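Local coordinates for protein carboxynorspermidine decarboxylase (Campylobacter jejuni subsp. jejuni 81116, PDB 3N29) that probably catalyses the pyridoxal-5'-phosphate-dependent decarboxylation of carboxynorspermidine to norspermidine, at residues I311-S316 with T326-K331. Residues are numbered along the deposited sequence; the frame is centred on the assembly and turned at random.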
ATOM      1  N   ILE A 311      -3.625  -5.458   5.801  1.00 15.61           N
ATOM      2  CA  ILE A 311      -2.289  -5.947   6.177  1.00 17.50           C
ATOM      3  C   ILE A 311      -2.243  -6.611   7.541  1.00 18.63           C
ATOM      4  O   ILE A 311      -1.670  -7.704   7.684  1.00 17.27           O
ATOM      5  CB  ILE A 311      -1.226  -4.817   6.040  1.00 17.35           C
ATOM      6  CG1 ILE A 311      -1.071  -4.461   4.535  1.00 19.04           C
ATOM      7  CG2 ILE A 311       0.192  -5.179   6.649  1.00 15.66           C
ATOM      8  CD1 ILE A 311      -0.339  -3.120   4.293  1.00 24.23           C
ATOM      9  N   MET A 312      -2.886  -6.012   8.538  1.00 18.39           N
ATOM     10  CA  MET A 312      -2.729  -6.464   9.937  0.50 18.62           C
ATOM     11  C   MET A 312      -3.298  -7.878  10.147  1.00 19.40           C
ATOM     12  O   MET A 312      -2.583  -8.733  10.627  1.00 18.73           O
ATOM     13  CB  MET A 312      -3.321  -5.474  10.956  0.50 18.17           C
ATOM     14  CG  MET A 312      -2.482  -4.229  11.175  0.50 20.45           C
ATOM     15  SD  MET A 312      -3.170  -3.056  12.390  0.50 24.37           S
ATOM     16  CE  MET A 312      -3.690  -4.172  13.709  0.50  9.33           C
ATOM     17  N   PRO A 313      -4.583  -8.129   9.793  1.00 18.76           N
ATOM     18  CA  PRO A 313      -5.714  -7.344   9.335  1.00 18.28           C
ATOM     19  C   PRO A 313      -6.474  -6.818  10.590  1.00 18.17           C
ATOM     20  O   PRO A 313      -6.167  -7.230  11.693  1.00 14.32           O
ATOM     21  CB  PRO A 313      -6.573  -8.375   8.529  1.00 20.26           C
ATOM     22  CG  PRO A 313      -6.231  -9.765   9.194  1.00 20.69           C
ATOM     23  CD  PRO A 313      -4.881  -9.581   9.904  1.00 20.04           C
ATOM     24  N   TYR A 314      -7.375  -5.838  10.440  1.00 15.63           N
ATOM     25  CA  TYR A 314      -8.256  -5.457  11.550  1.00 15.96           C
ATOM     26  C   TYR A 314      -9.476  -4.859  10.901  1.00 14.00           C
ATOM     27  O   TYR A 314      -9.473  -4.592   9.692  1.00 13.39           O
ATOM     28  CB  TYR A 314      -7.554  -4.494  12.563  1.00 14.57           C
ATOM     29  CG  TYR A 314      -7.563  -3.014  12.118  1.00 16.04           C
ATOM     30  CD1 TYR A 314      -8.583  -2.174  12.525  1.00 19.95           C
ATOM     31  CD2 TYR A 314      -6.551  -2.480  11.288  1.00 18.20           C
ATOM     32  CE1 TYR A 314      -8.603  -0.773  12.189  1.00 18.83           C
ATOM     33  CE2 TYR A 314      -6.584  -1.107  10.890  1.00 23.18           C
ATOM     34  CZ  TYR A 314      -7.655  -0.265  11.348  1.00 21.60           C
ATOM     35  OH  TYR A 314      -7.772   1.072  10.983  1.00 18.54           O
ATOM     36  N   THR A 315     -10.503  -4.610  11.682  1.00 12.60           N
ATOM     37  CA  THR A 315     -11.751  -4.103  11.127  1.00 13.07           C
ATOM     38  C   THR A 315     -12.017  -2.725  11.682  1.00 13.09           C
ATOM     39  O   THR A 315     -12.064  -2.548  12.882  1.00 12.81           O
ATOM     40  CB  THR A 315     -12.951  -5.093  11.443  1.00 16.26           C
ATOM     41  OG1 THR A 315     -12.628  -6.393  10.960  1.00 13.31           O
ATOM     42  CG2 THR A 315     -14.283  -4.593  10.897  1.00 13.75           C
ATOM     43  N   SER A 316     -12.242  -1.748  10.801  1.00 14.26           N
ATOM     44  CA  SER A 316     -12.590  -0.414  11.261  1.00 14.26           C
ATOM     45  C   SER A 316     -13.960  -0.343  11.872  1.00 14.57           C
ATOM     46  O   SER A 316     -14.906  -0.967  11.382  1.00 14.26           O
ATOM     47  CB  SER A 316     -12.491   0.570  10.104  1.00 14.51           C
ATOM     48  OG  SER A 316     -12.731   1.917  10.529  1.00 16.01           O
ATOM     49  N   THR A 326     -16.040  -9.763  10.471  1.00 13.20           N
ATOM     50  CA  THR A 326     -14.919  -9.274   9.663  1.00 12.11           C
ATOM     51  C   THR A 326     -14.920  -9.761   8.254  1.00 13.12           C
ATOM     52  O   THR A 326     -15.601 -10.740   7.855  1.00 11.69           O
ATOM     53  CB  THR A 326     -13.563  -9.661  10.352  1.00 12.82           C
ATOM     54  OG1 THR A 326     -13.301 -11.033  10.138  1.00 14.12           O
ATOM     55  CG2 THR A 326     -13.518  -9.362  11.894  1.00 13.28           C
ATOM     56  N   ARG A 327     -14.136  -9.081   7.408  1.00 14.68           N
ATOM     57  CA  ARG A 327     -13.874  -9.537   6.032  1.00 15.97           C
ATOM     58  C   ARG A 327     -13.394 -10.953   5.988  1.00 16.86           C
ATOM     59  O   ARG A 327     -13.671 -11.680   5.010  1.00 16.40           O
ATOM     60  CB  ARG A 327     -12.759  -8.634   5.431  0.50 16.13           C
ATOM     61  CG  ARG A 327     -12.182  -8.992   4.078  0.50 15.00           C
ATOM     62  CD  ARG A 327     -11.013  -8.077   3.759  0.50 12.79           C
ATOM     63  NE  ARG A 327     -10.174  -8.528   2.635  0.50 15.62           N
ATOM     64  CZ  ARG A 327      -9.055  -9.208   2.762  0.50 14.49           C
ATOM     65  NH1 ARG A 327      -8.633  -9.598   3.942  0.50 17.10           N
ATOM     66  NH2 ARG A 327      -8.370  -9.521   1.713  0.50 16.91           N
ATOM     67  N   GLU A 328     -12.655 -11.367   7.029  1.00 18.63           N
ATOM     68  CA  GLU A 328     -12.140 -12.744   7.092  1.00 19.69           C
ATOM     69  C   GLU A 328     -13.170 -13.744   7.690  1.00 19.79           C
ATOM     70  O   GLU A 328     -12.817 -14.884   8.024  1.00 19.01           O
ATOM     71  CB  GLU A 328     -10.804 -12.805   7.868  1.00 19.85           C
ATOM     72  CG  GLU A 328      -9.643 -11.789   7.345  1.00 22.63           C
ATOM     73  CD  GLU A 328      -9.846 -10.221   7.635  1.00 25.79           C
ATOM     74  OE1 GLU A 328     -10.478  -9.760   8.633  1.00 23.68           O
ATOM     75  OE2 GLU A 328      -9.359  -9.429   6.787  1.00 24.90           O
ATOM     76  N   ASN A 329     -14.424 -13.314   7.798  1.00 19.13           N
ATOM     77  CA  ASN A 329     -15.539 -14.151   8.308  1.00 18.96           C
ATOM     78  C   ASN A 329     -15.502 -14.511   9.769  1.00 16.83           C
ATOM     79  O   ASN A 329     -16.083 -15.507  10.170  1.00 16.99           O
ATOM     80  CB  ASN A 329     -15.749 -15.415   7.465  1.00 21.00           C
ATOM     81  CG  ASN A 329     -16.081 -15.080   6.033  1.00 26.86           C
ATOM     82  OD1 ASN A 329     -16.984 -14.296   5.772  1.00 34.97           O
ATOM     83  ND2 ASN A 329     -15.344 -15.634   5.109  1.00 28.64           N
ATOM     84  N   GLU A 330     -14.816 -13.725  10.563  1.00 15.18           N
ATOM     85  CA  GLU A 330     -14.833 -13.928  11.981  1.00 15.36           C
ATOM     86  C   GLU A 330     -16.104 -13.285  12.550  1.00 14.68           C
ATOM     87  O   GLU A 330     -16.341 -12.092  12.379  1.00 13.35           O
ATOM     88  CB  GLU A 330     -13.613 -13.302  12.636  1.00 16.01           C
ATOM     89  CG  GLU A 330     -13.449 -13.766  14.029  1.00 19.41           C
ATOM     90  CD  GLU A 330     -12.461 -12.948  14.871  1.00 26.85           C
ATOM     91  OE1 GLU A 330     -11.661 -12.189  14.282  1.00 30.88           O
ATOM     92  OE2 GLU A 330     -12.532 -13.078  16.145  1.00 30.39           O
ATOM     93  N   LYS A 331     -16.845 -14.049  13.324  1.00 12.77           N
ATOM     94  CA  LYS A 331     -18.066 -13.558  13.949  1.00 12.90           C
ATOM     95  C   LYS A 331     -17.699 -12.687  15.123  1.00 12.90           C
ATOM     96  O   LYS A 331     -16.919 -13.133  15.971  1.00 12.58           O
ATOM     97  CB  LYS A 331     -18.967 -14.716  14.428  1.00 13.37           C
ATOM     98  CG  LYS A 331     -20.338 -14.222  14.821  1.00 12.89           C
ATOM     99  CD  LYS A 331     -21.313 -15.386  15.074  1.00 14.73           C
ATOM    100  CE  LYS A 331     -22.583 -14.788  15.698  1.00 16.70           C
ATOM    101  NZ  LYS A 331     -23.673 -15.758  15.757  1.00 14.08           N
TER
HETATM  102  O   HOH W   1     -13.001  -6.730   8.384  1.00 17.73           O
HETATM  103  O   HOH W   2     -10.237  -7.993  10.535  1.00 25.42           O
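Thr315 OG1 is gripped by two waters that carry the contact to a type I beta turn, Thr326 to Asn329, at the surface of the beta domain that accompanies the beta/alpha-barrel. One water lies 2.6 Å from Thr315 OG1 and accepts the backbone N-H of Arg327. The other, 2.9 Å from the same OG1, donates to Glu328 OE1 at 2.6 Å. With OG1 anti to its own carbonyl carbon (chi1 -55°), Thr315 also sets this oxygen against the methyl of Thr326, OG1 to CG2 3.2 Å, the two side chains crossing at about a right angle.

In Glu328 the bend at chi2 (71°) lays the carboxylate beside Pro313, which follows a cis peptide bond and whose CB lies 3.5 Å from Glu328 OE2. Strand 321-325 joins the two loops. Thr326 OG1 accepts the N-H of Glu330, just past the turn, and, weakly, that of Glu328 within it. In one of its two modelled conformers, Arg327 is tied through NE to the carbonyl of Gly352, and its NH1 forms a salt bridge with Glu328 OE2 at 2.9 Å, on the anti side of OE2 and 17° out of the carboxylate plane.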